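Local coordinates for protein endo-N-acetyl-beta-D-glucosaminidase (Hypocrea jecorina, PDB 4AC1) that hydrolyses N-linked glycans within their chitobiose core as a family 18 glycoside hydrolase, and is responsible for deglycosylating the fungus's own cellulases, at residues T12-I26 with H60-A74. Residues are numbered along the deposited sequence; the frame is centred on the assembly and turned at random.
With NAG (2-acetamido-2-deoxy-beta-D-glucopyranose), chain C.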
loop_
_atom_site.group_PDB
_atom_site.type_symbol
_atom_site.label_atom_id
_atom_site.label_comp_id
_atom_site.label_asym_id
_atom_site.label_seq_id
_atom_site.Cartn_x
_atom_site.Cartn_y
_atom_site.Cartn_z
ATOM N N THR A 12 -10.863 -7.845 7.368
ATOM C CA THR A 12 -11.591 -8.568 6.329
ATOM C C THR A 12 -12.933 -9.111 6.814
ATOM O O THR A 12 -13.779 -9.501 6.009
ATOM C CB THR A 12 -10.753 -9.759 5.791
ATOM O OG1 THR A 12 -10.438 -10.635 6.885
ATOM C CG2 THR A 12 -9.454 -9.273 5.130
ATOM N N HIS A 13 -13.094 -9.138 8.138
ATOM C CA HIS A 13 -14.281 -9.684 8.799
ATOM C C HIS A 13 -14.684 -8.744 9.920
ATOM O O HIS A 13 -13.835 -8.102 10.535
ATOM C CB HIS A 13 -13.987 -11.074 9.386
ATOM C CG HIS A 13 -13.753 -12.130 8.352
ATOM N ND1 HIS A 13 -12.671 -12.107 7.499
ATOM C CD2 HIS A 13 -14.452 -13.248 8.041
ATOM C CE1 HIS A 13 -12.722 -13.158 6.697
ATOM N NE2 HIS A 13 -13.796 -13.864 7.003
ATOM N N ASP A 14 -15.984 -8.679 10.187
ATOM C CA ASP A 14 -16.499 -7.782 11.220
ATOM C C ASP A 14 -16.453 -8.434 12.603
ATOM O O ASP A 14 -15.981 -9.569 12.743
ATOM C CB ASP A 14 -17.909 -7.293 10.860
ATOM C CG ASP A 14 -18.950 -8.404 10.884
ATOM O OD1 ASP A 14 -18.708 -9.458 11.508
ATOM O OD2 ASP A 14 -20.029 -8.215 10.280
ATOM N N SER A 15 -16.945 -7.717 13.615
ATOM C CA SER A 15 -16.914 -8.189 15.006
ATOM C C SER A 15 -17.661 -9.509 15.235
ATOM O O SER A 15 -17.417 -10.200 16.236
ATOM C CB SER A 15 -17.451 -7.113 15.949
ATOM O OG SER A 15 -18.853 -6.983 15.809
ATOM N N SER A 16 -18.566 -9.848 14.315
ATOM C CA SER A 16 -19.308 -11.112 14.359
ATOM C C SER A 16 -18.664 -12.184 13.478
ATOM O O SER A 16 -19.279 -13.216 13.193
ATOM C CB SER A 16 -20.770 -10.907 13.944
ATOM O OG SER A 16 -21.403 -9.908 14.727
ATOM N N ASN A 17 -17.430 -11.924 13.045
ATOM C CA ASN A 17 -16.682 -12.817 12.153
ATOM C C ASN A 17 -17.348 -13.043 10.783
ATOM O O ASN A 17 -17.149 -14.075 10.149
ATOM C CB ASN A 17 -16.359 -14.154 12.851
ATOM C CG ASN A 17 -15.174 -14.869 12.232
ATOM O OD1 ASN A 17 -14.200 -14.239 11.808
ATOM N ND2 ASN A 17 -15.245 -16.194 12.181
ATOM N N ARG A 18 -18.129 -12.068 10.321
ATOM C CA ARG A 18 -18.723 -12.129 8.984
ATOM C C ARG A 18 -17.847 -11.363 7.993
ATOM O O ARG A 18 -17.346 -10.294 8.331
ATOM C CB ARG A 18 -20.118 -11.511 8.980
ATOM C CG ARG A 18 -21.169 -12.254 9.787
ATOM C CD ARG A 18 -22.413 -11.382 9.940
ATOM N NE ARG A 18 -22.174 -10.251 10.837
ATOM C CZ ARG A 18 -22.890 -9.128 10.863
ATOM N NH1 ARG A 18 -23.907 -8.948 10.026
ATOM N NH2 ARG A 18 -22.576 -8.174 11.731
ATOM N N PRO A 19 -17.663 -11.898 6.766
ATOM C CA PRO A 19 -16.867 -11.163 5.780
ATOM C C PRO A 19 -17.379 -9.755 5.553
ATOM O O PRO A 19 -18.584 -9.527 5.499
ATOM C CB PRO A 19 -17.019 -11.991 4.495
ATOM C CG PRO A 19 -17.286 -13.379 4.974
ATOM C CD PRO A 19 -18.076 -13.217 6.258
ATOM N N ILE A 20 -16.440 -8.822 5.441
ATOM C CA ILE A 20 -16.718 -7.453 5.022
ATOM C C ILE A 20 -16.539 -7.410 3.512
ATOM O O ILE A 20 -15.470 -7.746 3.003
ATOM C CB ILE A 20 -15.763 -6.469 5.732
ATOM C CG1 ILE A 20 -16.077 -6.449 7.234
ATOM C CG2 ILE A 20 -15.891 -5.051 5.148
ATOM C CD1 ILE A 20 -14.991 -5.861 8.087
ATOM N N SER A 21 -17.589 -7.041 2.788
ATOM C CA SER A 21 -17.504 -6.976 1.347
ATOM C C SER A 21 -16.657 -5.788 0.911
ATOM O O SER A 21 -16.797 -4.682 1.457
ATOM C CB SER A 21 -18.896 -6.847 0.733
ATOM O OG SER A 21 -18.802 -6.875 -0.677
ATOM N N MET A 22 -15.800 -6.023 -0.089
ATOM C CA MET A 22 -15.064 -4.948 -0.739
ATOM C C MET A 22 -15.848 -4.326 -1.888
ATOM O O MET A 22 -15.452 -3.278 -2.404
ATOM C CB MET A 22 -13.697 -5.416 -1.233
ATOM C CG MET A 22 -13.755 -6.517 -2.289
ATOM S SD MET A 22 -12.132 -7.132 -2.796
ATOM C CE MET A 22 -11.608 -8.073 -1.352
ATOM N N LEU A 23 -16.964 -4.945 -2.270
ATOM C CA LEU A 23 -17.675 -4.554 -3.488
ATOM C C LEU A 23 -18.359 -3.179 -3.488
ATOM O O LEU A 23 -18.522 -2.602 -4.566
ATOM C CB LEU A 23 -18.650 -5.647 -3.962
ATOM C CG LEU A 23 -18.002 -7.018 -4.208
ATOM C CD1 LEU A 23 -19.077 -8.038 -4.501
ATOM C CD2 LEU A 23 -16.967 -6.969 -5.322
ATOM N N PRO A 24 -18.740 -2.634 -2.305
ATOM C CA PRO A 24 -19.314 -1.282 -2.363
ATOM C C PRO A 24 -18.375 -0.260 -2.997
ATOM O O PRO A 24 -18.828 0.738 -3.534
ATOM C CB PRO A 24 -19.560 -0.952 -0.894
ATOM C CG PRO A 24 -19.872 -2.293 -0.287
ATOM C CD PRO A 24 -18.870 -3.215 -0.949
ATOM N N LEU A 25 -17.072 -0.531 -2.968
ATOM C CA LEU A 25 -16.093 0.351 -3.589
ATOM C C LEU A 25 -16.238 0.456 -5.101
ATOM O O LEU A 25 -15.743 1.420 -5.703
ATOM C CB LEU A 25 -14.670 -0.094 -3.235
ATOM C CG LEU A 25 -14.269 0.184 -1.792
ATOM C CD1 LEU A 25 -13.016 -0.585 -1.446
ATOM C CD2 LEU A 25 -14.070 1.691 -1.558
ATOM N N ILE A 26 -16.913 -0.520 -5.717
ATOM C CA ILE A 26 -17.200 -0.452 -7.155
ATOM C C ILE A 26 -18.678 -0.308 -7.487
ATOM O O ILE A 26 -19.014 -0.000 -8.631
ATOM C CB ILE A 26 -16.600 -1.650 -7.978
ATOM C CG1 ILE A 26 -17.158 -2.994 -7.490
ATOM C CG2 ILE A 26 -15.070 -1.597 -7.963
ATOM C CD1 ILE A 26 -16.972 -4.158 -8.456
ATOM N N HIS A 60 -11.548 -19.118 5.546
ATOM C CA HIS A 60 -11.715 -17.747 6.047
ATOM C C HIS A 60 -11.745 -16.699 4.927
ATOM O O HIS A 60 -12.458 -15.688 5.030
ATOM C CB HIS A 60 -10.612 -17.409 7.064
ATOM C CG HIS A 60 -10.935 -16.252 7.964
ATOM N ND1 HIS A 60 -11.928 -16.304 8.920
ATOM C CD2 HIS A 60 -10.367 -15.028 8.082
ATOM C CE1 HIS A 60 -11.973 -15.153 9.570
ATOM N NE2 HIS A 60 -11.036 -14.362 9.082
ATOM N N PHE A 61 -11.013 -16.967 3.846
ATOM C CA PHE A 61 -10.874 -16.006 2.756
ATOM C C PHE A 61 -11.596 -16.352 1.453
ATOM O O PHE A 61 -11.347 -15.720 0.426
ATOM C CB PHE A 61 -9.388 -15.734 2.498
ATOM C CG PHE A 61 -8.678 -15.139 3.676
ATOM C CD1 PHE A 61 -9.078 -13.911 4.208
ATOM C CD2 PHE A 61 -7.617 -15.814 4.276
ATOM C CE1 PHE A 61 -8.426 -13.370 5.312
ATOM C CE2 PHE A 61 -6.967 -15.280 5.380
ATOM C CZ PHE A 61 -7.360 -14.050 5.890
ATOM N N TYR A 62 -12.525 -17.310 1.483
ATOM C CA TYR A 62 -13.275 -17.646 0.270
ATOM C C TYR A 62 -14.025 -16.447 -0.314
ATOM O O TYR A 62 -14.020 -16.241 -1.526
ATOM C CB TYR A 62 -14.272 -18.785 0.511
ATOM C CG TYR A 62 -13.662 -20.164 0.673
ATOM C CD1 TYR A 62 -12.374 -20.452 0.209
ATOM C CD2 TYR A 62 -14.388 -21.192 1.285
ATOM C CE1 TYR A 62 -11.820 -21.723 0.359
ATOM C CE2 TYR A 62 -13.847 -22.473 1.428
ATOM C CZ TYR A 62 -12.562 -22.724 0.965
ATOM O OH TYR A 62 -12.015 -23.984 1.110
ATOM N N THR A 63 -14.691 -15.683 0.554
ATOM C CA THR A 63 -15.481 -14.534 0.111
ATOM C C THR A 63 -14.535 -13.493 -0.487
ATOM O O THR A 63 -14.760 -12.989 -1.570
ATOM C CB THR A 63 -16.319 -13.910 1.266
ATOM O OG1 THR A 63 -17.142 -14.917 1.888
ATOM C CG2 THR A 63 -17.202 -12.771 0.752
ATOM N N LEU A 64 -13.456 -13.200 0.241
ATOM C CA LEU A 64 -12.471 -12.215 -0.206
ATOM C C LEU A 64 -11.966 -12.513 -1.626
ATOM O O LEU A 64 -12.057 -11.666 -2.514
ATOM C CB LEU A 64 -11.319 -12.151 0.800
ATOM C CG LEU A 64 -10.297 -11.019 0.677
ATOM C CD1 LEU A 64 -9.569 -10.825 1.998
ATOM C CD2 LEU A 64 -9.314 -11.296 -0.444
ATOM N N TRP A 65 -11.449 -13.725 -1.852
ATOM C CA TRP A 65 -10.826 -14.023 -3.147
ATOM C C TRP A 65 -11.854 -14.081 -4.266
ATOM O O TRP A 65 -11.573 -13.665 -5.377
ATOM C CB TRP A 65 -9.939 -15.274 -3.108
ATOM C CG TRP A 65 -8.739 -15.107 -2.204
ATOM C CD1 TRP A 65 -8.437 -15.851 -1.085
ATOM C CD2 TRP A 65 -7.704 -14.105 -2.304
ATOM N NE1 TRP A 65 -7.274 -15.391 -0.508
ATOM C CE2 TRP A 65 -6.809 -14.321 -1.230
ATOM C CE3 TRP A 65 -7.442 -13.061 -3.203
ATOM C CZ2 TRP A 65 -5.677 -13.524 -1.028
ATOM C CZ3 TRP A 65 -6.311 -12.264 -2.990
ATOM C CH2 TRP A 65 -5.450 -12.505 -1.916
ATOM N N ASN A 66 -13.052 -14.584 -3.961
ATOM C CA ASN A 66 -14.134 -14.539 -4.938
ATOM C C ASN A 66 -14.493 -13.110 -5.358
ATOM O O ASN A 66 -14.693 -12.833 -6.544
ATOM C CB ASN A 66 -15.359 -15.283 -4.430
ATOM C CG ASN A 66 -15.288 -16.748 -4.748
ATOM O OD1 ASN A 66 -15.548 -17.147 -5.873
ATOM N ND2 ASN A 66 -14.913 -17.549 -3.772
ATOM N N GLU A 67 -14.530 -12.200 -4.389
ATOM C CA GLU A 67 -14.816 -10.795 -4.697
ATOM C C GLU A 67 -13.715 -10.129 -5.531
ATOM O O GLU A 67 -13.990 -9.253 -6.355
ATOM C CB GLU A 67 -15.092 -9.983 -3.420
ATOM C CG GLU A 67 -16.408 -10.374 -2.745
ATOM C CD GLU A 67 -16.841 -9.410 -1.665
ATOM O OE1 GLU A 67 -15.975 -8.759 -1.046
ATOM O OE2 GLU A 67 -18.073 -9.310 -1.441
ATOM N N THR A 68 -12.460 -10.538 -5.335
ATOM C CA THR A 68 -11.377 -9.879 -6.088
ATOM C C THR A 68 -11.532 -10.006 -7.606
ATOM O O THR A 68 -11.114 -9.117 -8.346
ATOM C CB THR A 68 -9.944 -10.325 -5.675
ATOM O OG1 THR A 68 -9.745 -11.703 -6.005
ATOM C CG2 THR A 68 -9.672 -10.081 -4.181
ATOM N N ILE A 69 -12.150 -11.099 -8.061
ATOM C CA ILE A 69 -12.397 -11.290 -9.493
ATOM C C ILE A 69 -13.311 -10.184 -10.021
ATOM O O ILE A 69 -13.043 -9.568 -11.050
ATOM C CB ILE A 69 -13.003 -12.688 -9.802
ATOM C CG1 ILE A 69 -12.053 -13.793 -9.336
ATOM C CG2 ILE A 69 -13.303 -12.843 -11.301
ATOM C CD1 ILE A 69 -12.691 -15.164 -9.232
ATOM N N THR A 70 -14.371 -9.911 -9.266
ATOM C CA THR A 70 -15.334 -8.879 -9.619
ATOM C C THR A 70 -14.706 -7.486 -9.582
ATOM O O THR A 70 -14.998 -6.633 -10.438
ATOM C CB THR A 70 -16.536 -8.956 -8.677
ATOM O OG1 THR A 70 -17.020 -10.305 -8.683
ATOM C CG2 THR A 70 -17.647 -8.011 -9.107
ATOM N N MET A 71 -13.835 -7.259 -8.602
ATOM C CA MET A 71 -13.111 -5.996 -8.524
ATOM C C MET A 71 -12.263 -5.785 -9.778
ATOM O O MET A 71 -12.264 -4.714 -10.375
ATOM C CB MET A 71 -12.229 -5.976 -7.286
ATOM C CG MET A 71 -13.014 -6.014 -5.980
ATOM S SD MET A 71 -14.032 -4.552 -5.667
ATOM C CE MET A 71 -12.811 -3.438 -4.972
ATOM N N LYS A 72 -11.546 -6.833 -10.176
ATOM C CA LYS A 72 -10.743 -6.766 -11.393
ATOM C C LYS A 72 -11.594 -6.549 -12.648
ATOM O O LYS A 72 -11.221 -5.755 -13.511
ATOM C CB LYS A 72 -9.847 -7.997 -11.530
ATOM C CG LYS A 72 -8.733 -8.013 -10.489
ATOM C CD LYS A 72 -7.727 -9.148 -10.678
ATOM C CE LYS A 72 -8.235 -10.438 -10.067
ATOM N NZ LYS A 72 -7.171 -11.505 -10.032
ATOM N N GLN A 73 -12.755 -7.200 -12.732
ATOM C CA GLN A 73 -13.678 -6.948 -13.842
ATOM C C GLN A 73 -14.077 -5.474 -13.966
ATOM O O GLN A 73 -14.233 -4.950 -15.073
ATOM C CB GLN A 73 -14.925 -7.824 -13.719
ATOM C CG GLN A 73 -15.785 -7.818 -14.982
ATOM C CD GLN A 73 -16.946 -8.805 -14.946
ATOM O OE1 GLN A 73 -16.972 -9.735 -14.138
ATOM N NE2 GLN A 73 -17.916 -8.603 -15.838
ATOM N N ALA A 74 -14.248 -4.802 -12.828
ATOM C CA ALA A 74 -14.614 -3.390 -12.826
ATOM C C ALA A 74 -13.435 -2.472 -13.161
ATOM O O ALA A 74 -13.616 -1.262 -13.298
ATOM C CB ALA A 74 -15.221 -3.006 -11.494
HETATM C C1 NAG C . -14.828 -18.975 -3.973
HETATM C C2 NAG C . -13.408 -19.534 -4.091
HETATM C C3 NAG C . -13.450 -21.048 -4.284
HETATM C C4 NAG C . -14.229 -21.668 -3.128
HETATM C C5 NAG C . -15.609 -21.015 -3.030
HETATM C C6 NAG C . -16.368 -21.504 -1.807
HETATM C C7 NAG C . -11.490 -18.307 -4.921
HETATM C C8 NAG C . -10.840 -17.648 -6.095
HETATM N N2 NAG C . -12.678 -18.874 -5.154
HETATM O O3 NAG C . -12.134 -21.551 -4.335
HETATM O O4 NAG C . -14.383 -23.063 -3.313
HETATM O O5 NAG C . -15.492 -19.601 -2.904
HETATM O O6 NAG C . -17.735 -21.203 -1.985
HETATM O O7 NAG C . -10.946 -18.303 -3.818
HETATM O O HOH W 1 -14.437 -9.567 1.235
#
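Glu67 reaches from helix 62-73 to the loop ahead of helix 24-27, and each atom of its side chain finds a partner there. Glu67 CB lies 3.9 Å from Met22 CG, and CG packs beside the isobutyl group of Leu23, apolar methylenes against apolar neighbours. With the chain extended beyond CG (chi2 -168°), the carboxylate arrives where the loop turns into its helix. Glu67 OE2 accepts from Ser21 OG at 2.7 Å, and Glu67 OE1 from Met22 N at 2.9 Å, both on the syn side, tilted by about 30° from the carboxylate plane. A water bridges OE1 to Ile20 O, so three donors grip the carboxylate and fix its rotation. Serine suits this turn because its hydroxyl also accepts from Leu23 N, a capping bond; the carboxylate's charge probably strengthens the cap.

The flexible thioethers of Met22 and Met71 fill the apolar layer alongside: Met22 SD rests 3.5 Å from Met71 CG, and its CE turns across Leu64. Beyond them, Ile26 CD1 meets the small CB of Ala74. At the other end, the flat imidazoles of His13 and His60 form an offset stack, centroids 3.6 Å apart and planes at 12°. Thr12 OG1 and His13 ND1 share a hydrogen bond at the ring edge.

In this GH18 barrel the loop following strand 4-9 thus lies along helix 62-73, while Leu64 and Trp65 pack on strand 35-42 and Thr68 and Met71 on strand 77-83.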